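Long-range contact in Beta/gamma crystallin domain-containing protein 1 (Homo sapiens, PDB 3CW3), which may suppress malignant melanoma, possibly through interactions with the cytoskeleton, and is represented here by one of its beta/gamma-crystallin domains: residues I36-G41 with I56-G61. Sequence-based numbering, arbitrary orientation.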
loop_
_atom_site.group_PDB
_atom_site.type_symbol
_atom_site.label_atom_id
_atom_site.label_comp_id
_atom_site.label_asym_id
_atom_site.label_seq_id
_atom_site.Cartn_x
_atom_site.Cartn_y
_atom_site.Cartn_z
ATOM N N ILE A 36 -6.673 -0.040 -1.342
ATOM C CA ILE A 36 -6.080 -1.365 -1.243
ATOM C C ILE A 36 -7.197 -2.264 -0.738
ATOM O O ILE A 36 -7.733 -2.041 0.348
ATOM C CB ILE A 36 -4.933 -1.423 -0.206
ATOM C CG1 ILE A 36 -3.840 -0.402 -0.543
ATOM C CG2 ILE A 36 -4.365 -2.834 -0.153
ATOM C CD1 ILE A 36 -3.180 -0.597 -1.893
ATOM N N LYS A 37 -7.554 -3.273 -1.521
ATOM C CA LYS A 37 -8.617 -4.178 -1.126
ATOM C C LYS A 37 -8.125 -5.609 -0.975
ATOM O O LYS A 37 -7.893 -6.306 -1.970
ATOM C CB LYS A 37 -9.757 -4.127 -2.152
ATOM C CG LYS A 37 -10.945 -5.019 -1.804
ATOM C CD LYS A 37 -12.071 -4.872 -2.824
ATOM C CE LYS A 37 -13.233 -5.804 -2.506
ATOM N NZ LYS A 37 -13.816 -5.514 -1.169
ATOM N N VAL A 38 -7.943 -6.045 0.267
ATOM C CA VAL A 38 -7.523 -7.417 0.502
ATOM C C VAL A 38 -8.809 -8.226 0.392
ATOM O O VAL A 38 -9.691 -8.134 1.249
ATOM C CB VAL A 38 -6.897 -7.608 1.909
ATOM C CG1 VAL A 38 -6.698 -9.095 2.196
ATOM C CG2 VAL A 38 -5.552 -6.894 1.984
ATOM N N VAL A 39 -8.912 -8.994 -0.687
ATOM C CA VAL A 39 -10.082 -9.820 -0.952
ATOM C C VAL A 39 -10.065 -11.058 -0.068
ATOM O O VAL A 39 -11.100 -11.497 0.435
ATOM C CB VAL A 39 -10.110 -10.248 -2.433
ATOM C CG1 VAL A 39 -11.316 -11.108 -2.702
ATOM C CG2 VAL A 39 -10.124 -9.013 -3.326
ATOM N N ARG A 40 -8.879 -11.628 0.107
ATOM C CA ARG A 40 -8.715 -12.798 0.951
ATOM C C ARG A 40 -7.248 -12.964 1.312
ATOM O O ARG A 40 -6.357 -12.514 0.579
ATOM C CB ARG A 40 -9.239 -14.055 0.247
ATOM C CG ARG A 40 -8.694 -14.263 -1.145
ATOM C CD ARG A 40 -9.207 -15.556 -1.764
ATOM N NE ARG A 40 -8.619 -15.758 -3.083
ATOM C CZ ARG A 40 -9.122 -15.276 -4.213
ATOM N NH1 ARG A 40 -10.247 -14.568 -4.201
ATOM N NH2 ARG A 40 -8.479 -15.478 -5.357
ATOM N N GLY A 41 -7.007 -13.593 2.455
ATOM C CA GLY A 41 -5.646 -13.816 2.906
ATOM C C GLY A 41 -5.112 -12.668 3.738
ATOM O O GLY A 41 -5.867 -11.799 4.189
ATOM N N ILE A 56 3.112 -2.137 6.671
ATOM C CA ILE A 56 1.697 -2.025 6.980
ATOM C C ILE A 56 1.096 -3.413 6.846
ATOM O O ILE A 56 0.963 -3.936 5.739
ATOM C CB ILE A 56 0.951 -1.094 6.007
ATOM C CG1 ILE A 56 1.520 0.324 6.084
ATOM C CG2 ILE A 56 -0.536 -1.085 6.348
ATOM C CD1 ILE A 56 0.850 1.289 5.123
ATOM N N PRO A 57 0.745 -4.041 7.975
ATOM C CA PRO A 57 0.153 -5.378 7.925
ATOM C C PRO A 57 -1.306 -5.233 7.515
ATOM O O PRO A 57 -1.977 -4.280 7.918
ATOM C CB PRO A 57 0.320 -5.876 9.354
ATOM C CG PRO A 57 0.120 -4.616 10.154
ATOM C CD PRO A 57 0.908 -3.580 9.366
ATOM N N LEU A 58 -1.795 -6.172 6.713
ATOM C CA LEU A 58 -3.169 -6.111 6.243
ATOM C C LEU A 58 -3.882 -7.452 6.239
ATOM O O LEU A 58 -3.297 -8.480 5.900
ATOM C CB LEU A 58 -3.211 -5.547 4.819
ATOM C CG LEU A 58 -2.781 -4.094 4.612
ATOM C CD1 LEU A 58 -2.751 -3.784 3.121
ATOM C CD2 LEU A 58 -3.745 -3.173 5.337
ATOM N N GLU A 59 -5.152 -7.422 6.625
ATOM C CA GLU A 59 -5.994 -8.605 6.613
ATOM C C GLU A 59 -7.191 -8.238 5.736
ATOM O O GLU A 59 -7.287 -7.106 5.256
ATOM C CB GLU A 59 -6.439 -8.981 8.030
ATOM C CG GLU A 59 -5.273 -9.357 8.937
ATOM C CD GLU A 59 -5.713 -9.916 10.277
ATOM O OE1 GLU A 59 -6.798 -9.528 10.761
ATOM O OE2 GLU A 59 -4.963 -10.732 10.854
ATOM N N GLU A 60 -8.092 -9.188 5.520
ATOM C CA GLU A 60 -9.262 -8.954 4.682
ATOM C C GLU A 60 -9.944 -7.615 4.957
ATOM O O GLU A 60 -10.235 -7.271 6.104
ATOM C CB GLU A 60 -10.263 -10.099 4.868
ATOM C CG GLU A 60 -11.500 -9.994 4.005
ATOM C CD GLU A 60 -12.414 -11.197 4.168
ATOM O OE1 GLU A 60 -13.515 -11.199 3.579
ATOM O OE2 GLU A 60 -12.023 -12.143 4.882
ATOM N N GLY A 61 -10.194 -6.857 3.896
ATOM C CA GLY A 61 -10.839 -5.569 4.057
ATOM C C GLY A 61 -10.308 -4.510 3.117
ATOM O O GLY A 61 -9.437 -4.782 2.293
HETATM O O HOH W 1 -13.347 -10.091 1.249
HETATM O O HOH W 2 -7.494 -11.861 6.283
#
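Val38 and Gly61 form an antiparallel hydrogen-bonded pair. Val38 N donates to Gly61 O at 2.8 Å. The return bond, Gly61 N to Val38 O, is 3.0 Å and nearly straight (168°), and it uses a lone pair in the carbonyl plane. Two CA-H...O contacts, from Lys37 CA to Gly61 O and from Glu60 CA to Val38 O, flank the pair.

Val38 CG1 lies anti to the backbone N (chi1 170°) and rests on the backbone of Glu60, 3.6 Å from Glu60 CA. On the other branch, Val38 CG2 meets Leu58 CB at 3.9 Å. Leu58 CD1 also touches Ile36 CG2 at 3.8 Å, the two side chains crossing at about a right angle. Leu63 and Trp43 extend this apolar cluster.

Two waters link the segments. One donates to Val39 O and to Glu60 OE1, which the extended Glu60 chain carries there. The other donates to Gly41 O and accepts from Glu60 N. Lys37 NZ forms a salt bridge with Glu62 OE2.

The chain passes here from strand 55-58 of one sheet into strand 61-66, which pairs with strand 33-40 of the other. Such a crossing between sheets belongs to the intertwined Greek keys of the beta/gamma-crystallin fold.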